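Extracellular solute-binding protein family 1 (Kribbella flavida, PDB 5IXP) probably binds a solute outside the cell and delivers it to an ABC transporter for uptake. Local coordinates at residues Y183-R188 against K349-P354; K68-A73 against A99-G104; S15-E20 against I301-K306. All coordinates share one frame; numbering follows the deposited sequence.

Overall arrangement
Contacts 1 and 2 are neighbours, their centres about 11 Å apart, and they touch through His351 with Ser102 and through Pro354 with Ala71. Contact 3 lies elsewhere: its centre is about 35 Å from that of contact 1 and about 29 Å from that of contact 2, and the nearest atoms are about 23 Å and 18 Å away. Along the chain, contact 2 closes before contact 1 opens, both its segments fall between 15-20 and 301-306, and the segments of contacts 1 and 3 alternate. Contact 3 joins segments 281 residues apart. All three are described as packing within the fold, with no binding site assigned to them.

Contact 1: residues Y183-R188 against K349-P354; sequences YSNQDR and KQHKGP
Tyr183 lays its ring against the backbone of Gly353, whose CA sits 3.3 Å from the ring centroid and 11° off its normal, a CH-pi contact over the face. Its CE1 also meets Pro354 CD at 3.5 Å, while the hydroxyl reaches beyond the segment to the backbone N of Arg355. Water 1 lies between Tyr183 N, from which it accepts, and His351 O at 2.8 Å. Ser184 begins a type I turn that ends at Asp187; its carbonyl O lies 3.1 Å from His351 CD2, and its OG accepts from Gln186 N in an ST turn. Asn185 brings OD1 to 3.4 Å from His351 CB, the amide plane steeply inclined to the imidazole. Asp187 then meets the imidazole at its edge: His351 NE2 donates to Asp187 OD1 over a very short 2.4 Å, at an N-H...O angle of 162°. The ring reaches this carboxylate because His351 CG is swung opposite the backbone N (chi1 176°). The angle supports a nearly straight bond with NE2 as donor, but so short a length is doubtful; the chemistry thus joins a polar His-carboxylate pair to an aromatic-glycine contact.

Contact 2: residues K68-A73 against A99-G104; sequences KYLAKA and ATTSDG
Leu70 and Thr101 bring the two backbones nearest, with CA atoms 5.7 Å apart, where a type I turn from Leu70 to Ala73 following helix 66-70 packs on the chain leading into a second type I turn, from Thr101 to Gly104. The atoms that meet are carbons: methyls of Leu70, Ala73 and Thr101, and backbone carbons of Ala99 and Thr100. Leu70 reaches over with one branch: CD2 lies 3.8 Å from both Ala99 C and Thr100 C, so that this methyl rests on the peptide backbone ahead of the second turn. The same CD2 is 3.9 Å from Thr101 CG2. That threonine methyl has a second neighbour, Ala73 CB at 3.5 Å, and is therefore shared by the residues that begin and end the first turn. The rotation of Thr101 explains its split role: CG2 stands anti to the carbonyl carbon and faces Leu70 and Ala73, whereas OG1 (chi1 67°) serves its own turn. There OG1 accepts from the backbone N of Arg105, with a weak bond from Asp103 N at 3.4 Å, and Asp103 OD2 pairs with Arg105 in a salt bridge. Leu70 also touches Ile107, and Ala73 touches Arg105, extending the packing toward strand 108-121. This buried packing joins the C-terminal end of helix 66-70 to the connection between helix 93-98 and strand 108-121 in this periplasmic-binding-protein fold.

Contact 3: residues S15-E20 against I301-K306; sequences SDLYRE and IKVFKK
Glu20 and Lys302 reach for each other from opposite directions across two helices whose segment axes approach to 10.7 Å and run largely antiparallel, at 144°. Lys302 is extended beyond CG, and in the Glu20 conformer described, one of two, its NZ donates to Glu20 OE1 at 2.8 Å; the ammonium arrives on the syn side of the carboxylate, 34° out of its plane. The same nitrogen also bonds Gln299 OE1, just before the segment, so two acceptors are in reach in this conformer. Closer to its backbone, the lysine's aliphatic part lies across Leu17, with CD 3.5 Å from Leu17 CD2. The other leucine branch meets Val303 at about a right angle, Leu17 CD1 standing 3.8 Å from Val303 CG2. Both Leu17 branches are therefore engaged, one by the lysine methylenes and one by the valine methyl.

A second salt bridge joins Asp16 and Lys306, whose side chains meet at a slant. Lys306 starts with CG anti to the backbone N, stays extended, then bends at its last torsion, which brings NZ to 2.8 Å from Asp16 OD2 from above the carboxylate plane, 46° out of it. The other oxygen, Asp16 OD1, takes Arg19 NH1 at 2.7 Å within its own helix; Arg19 too has two conformers, and in the one described a three-residue charge network results, one carboxylate serving two cations. Around this pairing, Leu17 also packs on Trp293 and Leu294 of helix 284-294, Tyr18 leans on strand 2-8 through Ile6 and Thr8, and Phe304 touches Val322 of helix 320-323.

Contact 1: residues Y183-R188 against K349-P354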
# COMPACT_ATOMS: atom_id res chain seq x y z
N TYR A 183 6.74 -17.28 0.59
CA TYR A 183 8.06 -17.63 0.11
C TYR A 183 9.09 -17.62 1.23
O TYR A 183 9.04 -16.79 2.14
CB TYR A 183 8.54 -16.67 -0.99
CG TYR A 183 7.88 -16.87 -2.33
CD1 TYR A 183 8.41 -17.76 -3.25
CD2 TYR A 183 6.73 -16.17 -2.67
CE1 TYR A 183 7.81 -17.94 -4.49
CE2 TYR A 183 6.13 -16.33 -3.91
CZ TYR A 183 6.67 -17.22 -4.82
OH TYR A 183 6.09 -17.40 -6.05
N SER A 184 10.04 -18.55 1.13
CA SER A 184 11.29 -18.41 1.85
C SER A 184 12.16 -17.35 1.18
O SER A 184 11.87 -16.87 0.07
CB SER A 184 12.05 -19.74 1.87
OG SER A 184 12.72 -19.94 0.64
N ASN A 185 13.26 -16.99 1.84
CA ASN A 185 14.15 -15.98 1.30
C ASN A 185 14.87 -16.43 0.03
O ASN A 185 15.44 -15.59 -0.67
CB ASN A 185 15.16 -15.56 2.36
CG ASN A 185 14.60 -14.53 3.30
OD1 ASN A 185 13.94 -13.58 2.87
ND2 ASN A 185 14.83 -14.71 4.59
N GLN A 186 14.86 -17.73 -0.28
CA GLN A 186 15.43 -18.22 -1.53
C GLN A 186 14.36 -18.50 -2.58
O GLN A 186 14.55 -19.37 -3.44
CB GLN A 186 16.27 -19.48 -1.27
CG GLN A 186 17.40 -19.28 -0.27
CD GLN A 186 16.94 -19.45 1.17
OE1 GLN A 186 15.92 -20.08 1.44
NE2 GLN A 186 17.70 -18.88 2.10
N ASP A 187 13.25 -17.77 -2.52
CA ASP A 187 12.15 -17.89 -3.49
C ASP A 187 11.56 -19.29 -3.54
O ASP A 187 11.07 -19.74 -4.58
CB ASP A 187 12.59 -17.45 -4.89
CG ASP A 187 12.73 -15.95 -5.01
OD1 ASP A 187 12.05 -15.23 -4.25
OD2 ASP A 187 13.52 -15.49 -5.86
N ARG A 188 11.58 -19.99 -2.41
CA ARG A 188 10.96 -21.31 -2.31
C ARG A 188 9.54 -21.15 -1.79
O ARG A 188 9.33 -20.59 -0.70
CB ARG A 188 11.79 -22.20 -1.38
CG ARG A 188 11.30 -23.62 -1.29
CD ARG A 188 11.43 -24.13 0.12
NE ARG A 188 10.44 -25.15 0.39
CZ ARG A 188 9.92 -25.39 1.59
NH1 ARG A 188 9.02 -26.35 1.72
NH2 ARG A 188 10.28 -24.66 2.64
N LYS A 349 9.48 -7.35 6.74
CA LYS A 349 10.54 -8.34 6.68
C LYS A 349 10.17 -9.50 5.78
O LYS A 349 10.93 -10.47 5.68
CB LYS A 349 10.90 -8.86 8.08
CG LYS A 349 11.07 -7.76 9.14
CD LYS A 349 12.12 -8.10 10.20
CE LYS A 349 12.24 -9.60 10.42
NZ LYS A 349 13.50 -9.96 11.12
N GLN A 350 9.03 -9.42 5.11
CA GLN A 350 8.50 -10.51 4.30
C GLN A 350 9.08 -10.45 2.89
O GLN A 350 8.98 -9.43 2.20
CB GLN A 350 6.98 -10.41 4.26
CG GLN A 350 6.27 -11.28 3.30
CD GLN A 350 4.79 -11.05 3.38
OE1 GLN A 350 4.09 -10.99 2.36
NE2 GLN A 350 4.28 -10.92 4.60
N HIS A 351 9.69 -11.55 2.45
CA HIS A 351 10.16 -11.65 1.08
C HIS A 351 8.99 -11.96 0.15
O HIS A 351 8.14 -12.80 0.46
CB HIS A 351 11.23 -12.73 0.96
CG HIS A 351 11.71 -12.96 -0.43
ND1 HIS A 351 12.31 -11.97 -1.18
CD2 HIS A 351 11.65 -14.05 -1.23
CE1 HIS A 351 12.61 -12.44 -2.38
NE2 HIS A 351 12.22 -13.70 -2.43
N LYS A 352 8.95 -11.27 -0.99
CA LYS A 352 7.93 -11.51 -2.01
C LYS A 352 8.59 -12.22 -3.19
O LYS A 352 9.46 -11.65 -3.84
CB LYS A 352 7.30 -10.20 -2.49
CG LYS A 352 6.91 -9.23 -1.39
CD LYS A 352 5.50 -9.45 -0.95
CE LYS A 352 5.07 -8.35 0.02
NZ LYS A 352 3.63 -8.44 0.32
N GLY A 353 8.15 -13.44 -3.46
CA GLY A 353 8.73 -14.23 -4.53
C GLY A 353 8.13 -13.95 -5.90
O GLY A 353 7.25 -13.10 -6.06
N PRO A 354 8.59 -14.69 -6.91
CA PRO A 354 8.30 -14.31 -8.30
C PRO A 354 6.83 -14.36 -8.68
O PRO A 354 6.44 -13.72 -9.66
CB PRO A 354 9.10 -15.34 -9.13
CG PRO A 354 10.09 -15.92 -8.18
CD PRO A 354 9.45 -15.89 -6.83
O HOH W 1 7.23 -14.62 2.31

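Contact 2: residues K68-A73 against A99-G104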
# COMPACT_ATOMS: atom_id res chain seq x y z
N LYS A 68 7.62 -8.95 -9.29
CA LYS A 68 7.80 -9.59 -10.58
C LYS A 68 9.08 -9.10 -11.26
O LYS A 68 9.71 -9.84 -12.01
CB LYS A 68 6.58 -9.33 -11.46
CG LYS A 68 6.66 -9.90 -12.87
CD LYS A 68 5.27 -10.10 -13.47
CE LYS A 68 5.35 -10.36 -14.97
NZ LYS A 68 4.01 -10.44 -15.62
N TYR A 69 9.49 -7.86 -10.99
CA TYR A 69 10.65 -7.32 -11.67
C TYR A 69 11.93 -7.44 -10.86
O TYR A 69 13.02 -7.40 -11.44
CB TYR A 69 10.37 -5.88 -12.09
CG TYR A 69 9.22 -5.91 -13.07
CD1 TYR A 69 9.43 -6.31 -14.37
CD2 TYR A 69 7.93 -5.65 -12.66
CE1 TYR A 69 8.38 -6.40 -15.28
CE2 TYR A 69 6.87 -5.74 -13.55
CZ TYR A 69 7.11 -6.12 -14.85
OH TYR A 69 6.07 -6.21 -15.73
N LEU A 70 11.82 -7.64 -9.54
CA LEU A 70 12.98 -8.08 -8.78
C LEU A 70 13.52 -9.39 -9.35
O LEU A 70 14.74 -9.59 -9.42
CB LEU A 70 12.63 -8.24 -7.30
CG LEU A 70 12.33 -6.96 -6.51
CD1 LEU A 70 11.73 -7.28 -5.14
CD2 LEU A 70 13.58 -6.11 -6.36
N ALA A 71 12.63 -10.27 -9.80
CA ALA A 71 13.07 -11.52 -10.42
C ALA A 71 13.69 -11.30 -11.79
O ALA A 71 14.34 -12.21 -12.31
CB ALA A 71 11.90 -12.50 -10.52
N LYS A 72 13.51 -10.12 -12.38
CA LYS A 72 14.10 -9.77 -13.66
C LYS A 72 15.13 -8.65 -13.51
O LYS A 72 15.29 -7.82 -14.41
CB LYS A 72 13.02 -9.35 -14.65
CG LYS A 72 12.02 -10.45 -14.97
CD LYS A 72 10.91 -9.92 -15.85
CE LYS A 72 10.09 -11.06 -16.42
NZ LYS A 72 10.92 -11.97 -17.26
N ALA A 73 15.82 -8.61 -12.36
CA ALA A 73 16.65 -7.45 -12.05
C ALA A 73 17.79 -7.26 -13.05
O ALA A 73 18.31 -6.14 -13.15
CB ALA A 73 17.22 -7.58 -10.64
N ALA A 99 12.48 -2.61 -2.88
CA ALA A 99 13.04 -2.51 -4.22
C ALA A 99 14.47 -3.03 -4.29
O ALA A 99 15.22 -2.69 -5.21
CB ALA A 99 12.99 -1.05 -4.72
N THR A 100 14.86 -3.87 -3.33
CA THR A 100 16.19 -4.46 -3.28
C THR A 100 16.08 -5.96 -3.51
O THR A 100 15.23 -6.62 -2.91
CB THR A 100 16.87 -4.18 -1.94
OG1 THR A 100 16.89 -2.77 -1.70
CG2 THR A 100 18.32 -4.70 -1.93
N THR A 101 16.93 -6.48 -4.39
CA THR A 101 16.95 -7.90 -4.70
C THR A 101 17.58 -8.68 -3.56
O THR A 101 18.21 -8.13 -2.66
CB THR A 101 17.75 -8.17 -5.97
OG1 THR A 101 19.12 -7.86 -5.73
CG2 THR A 101 17.22 -7.32 -7.13
N SER A 102 17.43 -10.01 -3.62
CA SER A 102 18.06 -10.87 -2.64
C SER A 102 19.57 -10.68 -2.60
O SER A 102 20.19 -10.79 -1.54
CB SER A 102 17.73 -12.33 -2.94
OG SER A 102 16.33 -12.55 -2.89
N ASP A 103 20.18 -10.36 -3.74
CA ASP A 103 21.62 -10.20 -3.84
C ASP A 103 22.08 -8.77 -3.60
O ASP A 103 23.27 -8.48 -3.75
CB ASP A 103 22.11 -10.69 -5.20
CG ASP A 103 21.37 -10.04 -6.35
OD1 ASP A 103 20.39 -10.64 -6.85
OD2 ASP A 103 21.75 -8.92 -6.74
N GLY A 104 21.16 -7.86 -3.26
CA GLY A 104 21.53 -6.52 -2.87
C GLY A 104 21.40 -5.44 -3.92
O GLY A 104 21.68 -4.27 -3.62

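Contact 3: residues S15-E20 against I301-K306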
# COMPACT_ATOMS: atom_id res chain seq x y z
N SER A 15 4.48 17.38 -12.76
CA SER A 15 4.50 18.31 -13.90
C SER A 15 5.36 19.55 -13.63
O SER A 15 6.17 19.94 -14.47
CB SER A 15 3.07 18.73 -14.26
OG SER A 15 2.35 17.62 -14.77
N ASP A 16 5.19 20.18 -12.46
CA ASP A 16 6.02 21.35 -12.17
C ASP A 16 7.47 20.95 -11.95
O ASP A 16 8.38 21.74 -12.26
CB ASP A 16 5.52 22.09 -10.92
CG ASP A 16 4.10 22.59 -11.07
OD1 ASP A 16 3.70 22.92 -12.21
OD2 ASP A 16 3.39 22.66 -10.04
N LEU A 17 7.70 19.75 -11.42
CA LEU A 17 9.07 19.33 -11.15
C LEU A 17 9.87 19.18 -12.44
O LEU A 17 11.05 19.52 -12.47
CB LEU A 17 9.08 18.02 -10.37
CG LEU A 17 8.32 18.05 -9.04
CD1 LEU A 17 8.59 16.78 -8.25
CD2 LEU A 17 8.71 19.27 -8.25
N TYR A 18 9.23 18.67 -13.51
CA TYR A 18 9.95 18.55 -14.77
C TYR A 18 10.42 19.91 -15.26
O TYR A 18 11.54 20.04 -15.76
CB TYR A 18 9.06 17.91 -15.84
CG TYR A 18 8.51 16.54 -15.52
CD1 TYR A 18 9.27 15.59 -14.84
CD2 TYR A 18 7.22 16.18 -15.92
CE1 TYR A 18 8.77 14.32 -14.56
CE2 TYR A 18 6.70 14.91 -15.65
CZ TYR A 18 7.48 13.99 -14.97
OH TYR A 18 6.97 12.73 -14.69
N ARG A 19 9.57 20.93 -15.13
CA ARG A 19 9.96 22.28 -15.53
C ARG A 19 11.13 22.78 -14.70
O ARG A 19 12.07 23.39 -15.24
CB ARG A 19 8.77 23.24 -15.39
CG ARG A 19 7.58 22.89 -16.25
CD ARG A 19 6.45 23.90 -16.14
NE ARG A 19 5.25 23.41 -16.82
CZ ARG A 19 4.17 22.95 -16.20
NH1 ARG A 19 4.11 22.93 -14.87
NH2 ARG A 19 3.14 22.51 -16.91
N GLU A 20 11.09 22.54 -13.39
CA GLU A 20 12.18 22.95 -12.51
C GLU A 20 13.48 22.28 -12.90
O GLU A 20 14.54 22.92 -12.98
CB GLU A 20 11.82 22.63 -11.06
CG GLU A 20 10.67 23.44 -10.52
CD GLU A 20 10.26 23.02 -9.13
OE1 GLU A 20 10.67 21.93 -8.68
OE2 GLU A 20 9.53 23.79 -8.48
N ILE A 301 8.20 16.74 -0.77
CA ILE A 301 7.36 17.74 -0.12
C ILE A 301 6.52 18.50 -1.14
O ILE A 301 5.33 18.75 -0.92
CB ILE A 301 8.23 18.70 0.72
CG1 ILE A 301 8.79 17.94 1.93
CG2 ILE A 301 7.41 19.92 1.14
CD1 ILE A 301 9.92 18.66 2.63
N LYS A 302 7.11 18.87 -2.28
CA LYS A 302 6.33 19.55 -3.31
C LYS A 302 5.17 18.69 -3.79
O LYS A 302 4.05 19.19 -3.97
CB LYS A 302 7.23 19.94 -4.49
CG LYS A 302 8.28 20.97 -4.15
CD LYS A 302 9.24 21.11 -5.32
CE LYS A 302 10.50 21.86 -4.94
NZ LYS A 302 11.54 21.70 -5.99
N VAL A 303 5.42 17.40 -4.01
CA VAL A 303 4.37 16.48 -4.45
C VAL A 303 3.30 16.35 -3.37
O VAL A 303 2.10 16.34 -3.66
CB VAL A 303 4.98 15.12 -4.82
CG1 VAL A 303 3.90 14.06 -5.03
CG2 VAL A 303 5.90 15.24 -6.06
N PHE A 304 3.72 16.25 -2.10
CA PHE A 304 2.77 16.19 -1.00
C PHE A 304 1.83 17.40 -1.02
O PHE A 304 0.61 17.25 -0.85
CB PHE A 304 3.52 16.12 0.33
CG PHE A 304 2.62 16.21 1.54
CD1 PHE A 304 1.87 15.11 1.94
CD2 PHE A 304 2.55 17.38 2.29
CE1 PHE A 304 1.04 15.19 3.06
CE2 PHE A 304 1.74 17.46 3.41
CZ PHE A 304 0.98 16.37 3.80
N LYS A 305 2.36 18.60 -1.22
CA LYS A 305 1.48 19.76 -1.24
C LYS A 305 0.64 19.82 -2.49
O LYS A 305 -0.48 20.33 -2.45
CB LYS A 305 2.28 21.05 -1.07
CG LYS A 305 3.33 20.95 0.02
CD LYS A 305 3.83 22.31 0.41
CE LYS A 305 4.60 22.94 -0.71
NZ LYS A 305 5.96 23.35 -0.26
N LYS A 306 1.14 19.29 -3.61
CA LYS A 306 0.39 19.37 -4.86
C LYS A 306 -0.74 18.35 -4.92
O LYS A 306 -1.87 18.69 -5.25
CB LYS A 306 1.34 19.19 -6.04
CG LYS A 306 0.75 19.62 -7.37
CD LYS A 306 1.67 19.27 -8.53
CE LYS A 306 1.12 19.81 -9.85
NZ LYS A 306 0.94 21.29 -9.81